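PDB 5EZM: 4-amino-4-deoxy-L-arabinose transferase or related glycosyltransferases of PMT family from Cupriavidus metallidurans, which probably transfers 4-amino-4-deoxy-L-arabinose from a polyprenyl phosphate carrier to lipid A as a membrane-embedded GT-C glycosyltransferase. Local coordinates for residues Asp161-Gly166 with Ile203-Leu208; Pro57-Tyr62 with Ala155-Leu160; Met502-Ala507 with Pro523-Phe528. All blocks are in the same frame, centred on the assembly; numbering follows the deposited sequence.

Contact 1: residues Asp161-Gly166 with Ile203-Leu208. With PC (phosphocholine), chain B; MPG ([(Z)-octadec-9-enyl] (2R)-2,3-bis(oxidanyl)propanoate), chain C.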
loop_
_atom_site.group_PDB
_atom_site.type_symbol
_atom_site.label_atom_id
_atom_site.label_comp_id
_atom_site.label_asym_id
_atom_site.label_seq_id
_atom_site.Cartn_x
_atom_site.Cartn_y
_atom_site.Cartn_z
ATOM N N ASP A 161 -2.048 2.938 1.788
ATOM C CA ASP A 161 -2.767 3.359 0.592
ATOM C C ASP A 161 -3.654 2.252 0.033
ATOM O O ASP A 161 -4.731 2.537 -0.504
ATOM C CB ASP A 161 -1.772 3.840 -0.464
ATOM C CG ASP A 161 -0.949 5.023 0.014
ATOM O OD1 ASP A 161 -1.534 5.947 0.619
ATOM O OD2 ASP A 161 0.283 5.023 -0.204
ATOM N N MET A 162 -3.235 0.990 0.150
ATOM C CA MET A 162 -4.064 -0.094 -0.363
ATOM C C MET A 162 -5.228 -0.403 0.575
ATOM O O MET A 162 -6.323 -0.746 0.113
ATOM C CB MET A 162 -3.214 -1.343 -0.607
ATOM C CG MET A 162 -4.019 -2.600 -0.954
ATOM S SD MET A 162 -5.228 -2.405 -2.293
ATOM C CE MET A 162 -4.170 -1.880 -3.634
ATOM N N THR A 163 -5.019 -0.290 1.888
ATOM C CA THR A 163 -6.135 -0.432 2.819
ATOM C C THR A 163 -7.194 0.630 2.551
ATOM O O THR A 163 -8.389 0.323 2.401
ATOM C CB THR A 163 -5.632 -0.336 4.262
ATOM O OG1 THR A 163 -4.390 -1.038 4.392
ATOM C CG2 THR A 163 -6.643 -0.943 5.217
ATOM N N LEU A 164 -6.763 1.894 2.467
ATOM C CA LEU A 164 -7.686 2.968 2.117
ATOM C C LEU A 164 -8.327 2.728 0.756
ATOM O O LEU A 164 -9.500 3.064 0.554
ATOM C CB LEU A 164 -6.958 4.309 2.135
ATOM C CG LEU A 164 -7.824 5.530 1.831
ATOM C CD1 LEU A 164 -8.895 5.690 2.894
ATOM C CD2 LEU A 164 -6.973 6.785 1.726
ATOM N N ALA A 165 -7.583 2.136 -0.182
ATOM C CA ALA A 165 -8.136 1.878 -1.506
ATOM C C ALA A 165 -9.226 0.815 -1.454
ATOM O O ALA A 165 -10.214 0.894 -2.194
ATOM C CB ALA A 165 -7.026 1.461 -2.468
ATOM N N GLY A 166 -9.064 -0.187 -0.590
ATOM C CA GLY A 166 -10.073 -1.227 -0.488
ATOM C C GLY A 166 -11.329 -0.745 0.205
ATOM O O GLY A 166 -12.447 -1.027 -0.246
ATOM N N ILE A 203 -12.039 6.893 7.150
ATOM C CA ILE A 203 -11.567 7.976 8.007
ATOM C C ILE A 203 -10.667 7.423 9.103
ATOM O O ILE A 203 -9.619 8.001 9.418
ATOM C CB ILE A 203 -12.757 8.764 8.587
ATOM C CG1 ILE A 203 -13.550 9.435 7.461
ATOM C CG2 ILE A 203 -12.271 9.793 9.597
ATOM C CD1 ILE A 203 -14.745 10.240 7.940
ATOM N N LEU A 204 -11.049 6.282 9.686
ATOM C CA LEU A 204 -10.190 5.613 10.657
ATOM C C LEU A 204 -8.960 4.983 10.024
ATOM O O LEU A 204 -8.129 4.430 10.750
ATOM C CB LEU A 204 -10.979 4.544 11.413
ATOM C CG LEU A 204 -12.012 5.062 12.413
ATOM C CD1 LEU A 204 -12.781 3.909 13.039
ATOM C CD2 LEU A 204 -11.332 5.900 13.481
ATOM N N THR A 205 -8.823 5.041 8.702
ATOM C CA THR A 205 -7.652 4.512 8.016
ATOM C C THR A 205 -6.649 5.599 7.647
ATOM O O THR A 205 -5.448 5.434 7.878
ATOM C CB THR A 205 -8.081 3.748 6.758
ATOM O OG1 THR A 205 -8.809 2.574 7.139
ATOM C CG2 THR A 205 -6.865 3.347 5.932
ATOM N N LYS A 206 -7.117 6.723 7.084
ATOM C CA LYS A 206 -6.185 7.770 6.677
ATOM C C LYS A 206 -6.785 9.169 6.796
ATOM O O LYS A 206 -6.370 10.080 6.069
ATOM C CB LYS A 206 -5.701 7.530 5.246
ATOM C CG LYS A 206 -4.285 8.009 4.986
ATOM C CD LYS A 206 -3.879 7.749 3.549
ATOM C CE LYS A 206 -2.533 8.373 3.232
ATOM N NZ LYS A 206 -2.253 8.292 1.775
ATOM N N GLY A 207 -7.748 9.364 7.688
ATOM C CA GLY A 207 -8.243 10.698 7.967
ATOM C C GLY A 207 -9.370 11.136 7.051
ATOM O O GLY A 207 -10.044 10.334 6.398
ATOM N N LEU A 208 -9.558 12.462 6.996
ATOM C CA LEU A 208 -10.732 13.055 6.356
ATOM C C LEU A 208 -10.835 12.731 4.873
ATOM O O LEU A 208 -11.911 12.908 4.291
ATOM C CB LEU A 208 -10.722 14.572 6.542
ATOM C CG LEU A 208 -10.823 15.093 7.976
ATOM C CD1 LEU A 208 -10.772 16.615 7.995
ATOM C CD2 LEU A 208 -12.092 14.585 8.645
HETATM P P1 PC B . -6.178 15.358 7.649
HETATM O O1 PC B . -6.875 14.016 7.667
HETATM O O3 PC B . -7.097 16.389 8.261
HETATM O O4 PC B . -5.873 15.758 6.222
HETATM O O2 PC B . -4.769 15.286 8.515
HETATM C C1 PC B . -3.539 15.267 7.840
HETATM C C2 PC B . -2.401 15.744 8.762
HETATM N N1 PC B . -1.480 14.660 9.079
HETATM C C3 PC B . -0.489 15.126 10.029
HETATM C C4 PC B . -2.200 13.549 9.672
HETATM C C5 PC B . -0.804 14.221 7.873
HETATM C C2 MPG C . -9.048 17.056 3.801
HETATM C C3 MPG C . -8.145 16.747 2.613
HETATM C C4 MPG C . -6.852 16.064 3.037
HETATM C C5 MPG C . -6.045 15.518 1.848
HETATM C C6 MPG C . -4.873 14.636 2.307
HETATM C C7 MPG C . -4.562 13.506 1.308
HETATM C C8 MPG C . -3.854 12.307 1.984
HETATM C C9 MPG C . -4.192 10.952 1.310
HETATM C C1 MPG C . -10.218 17.972 3.432
#
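Leu-164 lays its CD2 methyl against the aliphatic chain of Lys-206, 3.7 Å from CD and almost as near to CB, the two side chains crossing at about a right angle. A branched leucine suits this place because one methyl can serve the greasy part of the lysine while CB, further back, meets the CG2 methyl of Thr-205 at 3.9 Å. Lys-206 is stretched out beyond CG, and this full length carries NZ past the leucine to Asp-161, where it forms a salt bridge of 2.7 Å with OD1. The ammonium meets that oxygen nearly in line with its C-O bond. Lys-206 is thus used twice, its methylenes for packing and its tip for charge, and a lipid chain (MPG) also runs close by, with C9 3.6 Å from CE. The threonines divide their work likewise: Thr-205 gives its methyl to Leu-164 and its hydroxyl to the carbonyl of Val-201, whereas Thr-163 directs OG1 to His-92.

Gly-207 leaves helical geometry with a positive phi of 88°, which suits glycine, and with no side chain it lets the phosphocholine oxygen O1 come to 3.6 Å from its CA. Helix 185-206, packed on 160-178, runs on to this turn, where Leu-208 N binds the same O1 at 3.2 Å and 157°, not far from straight. The zinc ion lies about 12 Å from the Lys-206 side chain; Glu-87 and His-268 belong both to its site and to the phosphocholine pocket of this GT-C fold.

Contact 2: residues Pro57-Tyr62 with Ala155-Leu160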
loop_
_atom_site.group_PDB
_atom_site.type_symbol
_atom_site.label_atom_id
_atom_site.label_comp_id
_atom_site.label_asym_id
_atom_site.label_seq_id
_atom_site.Cartn_x
_atom_site.Cartn_y
_atom_site.Cartn_z
ATOM N N PRO A 57 10.570 2.788 3.960
ATOM C CA PRO A 57 10.084 2.988 5.330
ATOM C C PRO A 57 8.712 2.384 5.624
ATOM O O PRO A 57 8.500 1.918 6.742
ATOM C CB PRO A 57 10.021 4.513 5.449
ATOM C CG PRO A 57 9.780 4.982 4.061
ATOM C CD PRO A 57 10.516 4.030 3.168
ATOM N N ASP A 58 7.817 2.374 4.633
ATOM C CA ASP A 58 6.402 2.109 4.889
ATOM C C ASP A 58 6.178 0.728 5.500
ATOM O O ASP A 58 5.627 0.605 6.601
ATOM C CB ASP A 58 5.606 2.264 3.595
ATOM C CG ASP A 58 5.572 3.695 3.106
ATOM O OD1 ASP A 58 5.552 4.609 3.958
ATOM O OD2 ASP A 58 5.570 3.905 1.874
ATOM N N GLU A 59 6.582 -0.328 4.786
ATOM C CA GLU A 59 6.344 -1.689 5.266
ATOM C C GLU A 59 6.906 -1.886 6.666
ATOM O O GLU A 59 6.225 -2.411 7.560
ATOM C CB GLU A 59 6.962 -2.706 4.306
ATOM C CG GLU A 59 6.310 -2.770 2.947
ATOM C CD GLU A 59 6.607 -4.074 2.242
ATOM O OE1 GLU A 59 7.801 -4.418 2.104
ATOM O OE2 GLU A 59 5.643 -4.764 1.844
ATOM N N GLY A 60 8.155 -1.467 6.872
ATOM C CA GLY A 60 8.756 -1.587 8.187
ATOM C C GLY A 60 8.058 -0.734 9.229
ATOM O O GLY A 60 7.817 -1.187 10.348
ATOM N N ARG A 61 7.716 0.510 8.872
ATOM C CA ARG A 61 7.092 1.414 9.834
ATOM C C ARG A 61 5.765 0.861 10.338
ATOM O O ARG A 61 5.517 0.813 11.549
ATOM C CB ARG A 61 6.883 2.800 9.219
ATOM C CG ARG A 61 5.890 3.653 10.008
ATOM C CD ARG A 61 5.795 5.086 9.505
ATOM N NE ARG A 61 5.649 5.155 8.055
ATOM C CZ ARG A 61 6.450 5.856 7.261
ATOM N NH1 ARG A 61 7.443 6.565 7.777
ATOM N NH2 ARG A 61 6.249 5.857 5.951
ATOM N N TYR A 62 4.891 0.443 9.423
ATOM C CA TYR A 62 3.586 -0.036 9.859
ATOM C C TYR A 62 3.681 -1.414 10.501
ATOM O O TYR A 62 2.941 -1.705 11.453
ATOM C CB TYR A 62 2.613 -0.023 8.680
ATOM C CG TYR A 62 2.440 1.371 8.123
ATOM C CD1 TYR A 62 2.154 2.441 8.963
ATOM C CD2 TYR A 62 2.609 1.629 6.769
ATOM C CE1 TYR A 62 2.015 3.721 8.470
ATOM C CE2 TYR A 62 2.471 2.913 6.264
ATOM C CZ TYR A 62 2.174 3.955 7.120
ATOM O OH TYR A 62 2.034 5.232 6.627
ATOM N N ALA A 155 -1.335 -4.139 -3.508
ATOM C CA ALA A 155 -2.005 -5.116 -2.660
ATOM C C ALA A 155 -1.024 -6.023 -1.932
ATOM O O ALA A 155 -1.401 -6.634 -0.927
ATOM C CB ALA A 155 -2.966 -5.960 -3.492
ATOM N N HIS A 156 0.219 -6.129 -2.412
ATOM C CA HIS A 156 1.230 -6.956 -1.765
ATOM C C HIS A 156 2.342 -6.135 -1.122
ATOM O O HIS A 156 3.403 -6.682 -0.798
ATOM C CB HIS A 156 1.820 -7.948 -2.766
ATOM C CG HIS A 156 0.894 -9.067 -3.112
ATOM N ND1 HIS A 156 -0.316 -8.863 -3.737
ATOM C CD2 HIS A 156 0.993 -10.401 -2.906
ATOM C CE1 HIS A 156 -0.921 -10.025 -3.910
ATOM N NE2 HIS A 156 -0.147 -10.974 -3.415
ATOM N N PHE A 157 2.121 -4.839 -0.918
ATOM C CA PHE A 157 3.130 -3.948 -0.359
ATOM C C PHE A 157 2.532 -3.242 0.847
ATOM O O PHE A 157 1.565 -2.488 0.708
ATOM C CB PHE A 157 3.602 -2.936 -1.406
ATOM C CG PHE A 157 4.790 -2.133 -0.975
ATOM C CD1 PHE A 157 6.068 -2.650 -1.096
ATOM C CD2 PHE A 157 4.630 -0.860 -0.452
ATOM C CE1 PHE A 157 7.167 -1.914 -0.699
ATOM C CE2 PHE A 157 5.724 -0.117 -0.058
ATOM C CZ PHE A 157 6.995 -0.647 -0.180
ATOM N N ASN A 158 3.109 -3.482 2.024
ATOM C CA ASN A 158 2.504 -3.032 3.273
ATOM C C ASN A 158 2.522 -1.514 3.407
ATOM O O ASN A 158 3.484 -0.936 3.922
ATOM C CB ASN A 158 3.209 -3.674 4.473
ATOM C CG ASN A 158 2.533 -3.344 5.786
ATOM O OD1 ASN A 158 1.358 -2.978 5.819
ATOM N ND2 ASN A 158 3.272 -3.474 6.880
ATOM N N THR A 159 1.449 -0.870 2.955
ATOM C CA THR A 159 1.280 0.569 3.089
ATOM C C THR A 159 -0.200 0.853 3.298
ATOM O O THR A 159 -1.058 0.036 2.959
ATOM C CB THR A 159 1.811 1.321 1.861
ATOM O OG1 THR A 159 1.774 2.730 2.110
ATOM C CG2 THR A 159 0.962 1.011 0.639
ATOM N N LEU A 160 -0.495 2.023 3.867
ATOM C CA LEU A 160 -1.884 2.366 4.163
ATOM C C LEU A 160 -2.704 2.631 2.908
ATOM O O LEU A 160 -3.937 2.536 2.956
ATOM C CB LEU A 160 -1.944 3.591 5.077
ATOM C CG LEU A 160 -2.050 3.325 6.579
ATOM C CD1 LEU A 160 -0.977 2.358 7.034
ATOM C CD2 LEU A 160 -1.955 4.628 7.346
#
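Glu-59 leaves helix 58-72 with CB against CB of Asn-158, 3.9 Å away, and each further atom finds a partner in the loop 155-160. CG sits over the face of Phe-157, 3.8 Å from the ring centroid and only 10° off its normal, a CH-pi contact. The chain then continues extended (chi2 -160°), which carries CD across the CD1-CE1 side of the ring and lays the carboxylate over the phenyl with the two planes nearly parallel. At the tip, OE2 accepts the backbone N-H of Asn-158 in a straight bond of 2.8 Å, using the lone pair turned away from OE1. Arg-111 forms a salt bridge to the same OE2, and OE1 takes the backbone N-H of Val-55.

Asn-158 answers in the other direction, but feebly: its ND2 reaches the carbonyl O of Glu-59 at 3.2 Å in a weak, bent bond. Its own carbonyl O lies near the plane of the Tyr-62 ring, at the edge. One turn on from Glu-59, that ring offers a face to Leu-160, whose CD1 methyl stands above the centre, 3.4 Å from the centroid. A flat aromatic suits a lone methyl here, since its face gives the methyl six carbons at nearly equal distance.

Three donors on the two oxygens fix the rotation of the buried carboxylate, and the one from Asn-158 N ties the loop to the helix. The Arg-111 salt bridge and the two backbone N-H groups probably compensate its negative charge.

Contact 3: residues Met502-Ala507 with Pro523-Phe528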
loop_
_atom_site.group_PDB
_atom_site.type_symbol
_atom_site.label_atom_id
_atom_site.label_comp_id
_atom_site.label_asym_id
_atom_site.label_seq_id
_atom_site.Cartn_x
_atom_site.Cartn_y
_atom_site.Cartn_z
ATOM N N MET A 502 15.909 3.818 20.592
ATOM C CA MET A 502 15.895 5.028 21.406
ATOM C C MET A 502 16.481 6.152 20.563
ATOM O O MET A 502 17.697 6.206 20.345
ATOM C CB MET A 502 16.672 4.852 22.706
ATOM C CG MET A 502 16.729 6.128 23.524
ATOM S SD MET A 502 17.205 5.842 25.232
ATOM C CE MET A 502 15.881 4.746 25.745
ATOM N N MET A 503 15.614 7.042 20.086
ATOM C CA MET A 503 16.021 8.046 19.114
ATOM C C MET A 503 17.019 9.024 19.723
ATOM O O MET A 503 16.831 9.511 20.844
ATOM C CB MET A 503 14.799 8.791 18.583
ATOM C CG MET A 503 13.895 7.929 17.720
ATOM S SD MET A 503 14.801 7.130 16.378
ATOM C CE MET A 503 15.363 8.544 15.435
ATOM N N VAL A 504 18.081 9.307 18.973
ATOM C CA VAL A 504 19.141 10.224 19.379
ATOM C C VAL A 504 19.234 11.322 18.332
ATOM O O VAL A 504 19.427 11.037 17.144
ATOM C CB VAL A 504 20.489 9.504 19.537
ATOM C CG1 VAL A 504 21.596 10.510 19.783
ATOM C CG2 VAL A 504 20.418 8.484 20.661
ATOM N N GLY A 505 19.105 12.572 18.770
ATOM C CA GLY A 505 19.178 13.694 17.855
ATOM C C GLY A 505 17.942 13.840 16.993
ATOM O O GLY A 505 16.823 13.637 17.470
ATOM N N GLN A 506 18.130 14.189 15.719
ATOM C CA GLN A 506 17.009 14.412 14.813
ATOM C C GLN A 506 16.182 13.142 14.657
ATOM O O GLN A 506 16.650 12.151 14.085
ATOM C CB GLN A 506 17.508 14.900 13.454
ATOM C CG GLN A 506 18.324 16.190 13.499
ATOM C CD GLN A 506 17.467 17.439 13.613
ATOM O OE1 GLN A 506 16.381 17.418 14.192
ATOM N NE2 GLN A 506 17.954 18.539 13.048
ATOM N N ALA A 507 14.953 13.170 15.161
ATOM C CA ALA A 507 14.080 12.006 15.165
ATOM C C ALA A 507 13.237 11.887 13.903
ATOM O O ALA A 507 12.426 10.958 13.804
ATOM C CB ALA A 507 13.165 12.040 16.393
ATOM N N PRO A 523 18.250 14.041 23.440
ATOM C CA PRO A 523 17.939 15.198 22.584
ATOM C C PRO A 523 18.947 15.422 21.476
ATOM O O PRO A 523 18.554 15.675 20.332
ATOM C CB PRO A 523 17.920 16.374 23.573
ATOM C CG PRO A 523 17.835 15.760 24.931
ATOM C CD PRO A 523 18.529 14.443 24.826
ATOM N N ASP A 524 20.239 15.342 21.782
ATOM C CA ASP A 524 21.285 15.630 20.815
ATOM C C ASP A 524 22.411 14.622 20.982
ATOM O O ASP A 524 22.527 13.957 22.014
ATOM C CB ASP A 524 21.818 17.058 20.976
ATOM C CG ASP A 524 22.267 17.352 22.394
ATOM O OD1 ASP A 524 21.770 16.688 23.328
ATOM O OD2 ASP A 524 23.117 18.247 22.576
ATOM N N VAL A 525 23.248 14.523 19.948
ATOM C CA VAL A 525 24.349 13.563 19.969
ATOM C C VAL A 525 25.335 13.895 21.082
ATOM O O VAL A 525 25.969 12.997 21.650
ATOM C CB VAL A 525 25.039 13.521 18.589
ATOM C CG1 VAL A 525 26.105 12.435 18.549
ATOM C CG2 VAL A 525 24.011 13.304 17.487
ATOM N N ASP A 526 25.468 15.176 21.428
ATOM C CA ASP A 526 26.434 15.564 22.451
ATOM C C ASP A 526 26.077 14.969 23.810
ATOM O O ASP A 526 26.965 14.580 24.576
ATOM C CB ASP A 526 26.531 17.087 22.521
ATOM C CG ASP A 526 27.254 17.679 21.320
ATOM O OD1 ASP A 526 28.347 17.179 20.977
ATOM O OD2 ASP A 526 26.728 18.633 20.712
ATOM N N SER A 527 24.783 14.882 24.126
ATOM C CA SER A 527 24.374 14.154 25.323
ATOM C C SER A 527 24.544 12.652 25.137
ATOM O O SER A 527 24.834 11.928 26.101
ATOM C CB SER A 527 22.923 14.480 25.670
ATOM O OG SER A 527 22.728 15.878 25.773
ATOM N N PHE A 528 24.374 12.172 23.904
ATOM C CA PHE A 528 24.556 10.754 23.633
ATOM C C PHE A 528 25.992 10.317 23.881
ATOM O O PHE A 528 26.233 9.145 24.184
ATOM C CB PHE A 528 24.144 10.434 22.198
ATOM C CG PHE A 528 24.639 9.105 21.711
ATOM C CD1 PHE A 528 24.048 7.930 22.143
ATOM C CD2 PHE A 528 25.704 9.031 20.827
ATOM C CE1 PHE A 528 24.507 6.701 21.701
ATOM C CE2 PHE A 528 26.167 7.806 20.376
ATOM C CZ PHE A 528 25.568 6.640 20.813
#
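Val-504 holds CG1 anti to the backbone nitrogen (chi1 173°) and Phe-528 does the same with CG (chi1 164°), and these two choices bring a methyl of the strand onto the root of the aromatic side chain of the helix. CG1 of Val-504 touches CB of Phe-528 at 3.5 Å and its CG at 3.9 Å, while the other methyl, CG2, approaches CD1 at 4.0 Å. The two side chains cross at about a right angle, with the valine set obliquely to the ring. A compact, beta-branched residue fits here: it suits an extended backbone and offers two methyls to one neighbour. CG1 also packs, more loosely, on CG2 of Val-525 at 4.3 Å. Phe-528 extends the apolar patch to the next strand, meeting Tyr-484 edge-to-face and touching Val-486, and Leu-550 of helix 544-550 packs on both Phe-528 and Val-525.

Where the strand ends, Gly-505 takes a positive phi that favours glycine, and its CA comes 3.2 Å from the carbonyl O of Pro-523 in a CA-H...O contact (147° at the hydrogen). No conventional hydrogen bond links the segments, so apolar packing and this backbone contact join them. Asp-524 is the N-cap of helix 525-534. Its OD1 receives the hydroxyl of Ser-527 on the syn side at 2.7 Å, somewhat out of the carboxylate plane, and its carbonyl O accepts the N-H of Phe-528, which helps to settle the first turn carrying the phenyl.

The arrangement is typical of an alpha/beta domain: after edge strand 502-504 and the short helix 511-516, helix 525-534 carries the chain back to the parallel strand 539-542, a beta-alpha-beta crossover passing strand 483-486, with the helix packed on the sheet by its apolar side.

Overall arrangement
Contacts 1 and 2 lie in the helical membrane part of the chain, their centres 13 Å apart, and touch: CD2 of Leu-160 is 3.6 Å from the carbonyl O of Thr-205. They are joined in sequence, the loop 155-160 of contact 2 running straight into helix 160-178, which carries 161-166 of contact 1. Along the chain contact 2 closes before contact 1 opens, and contact 3 follows far later. Contact 3 belongs to the C-terminal alpha/beta domain, its centre 33 Å from that of contact 1 and 26 Å from that of contact 2, without touching either. Contact 1 contributes directly to the phosphocholine pocket, contact 2 lies close to the zinc ligands, and the third packs a helix on the sheet of the C-terminal domain.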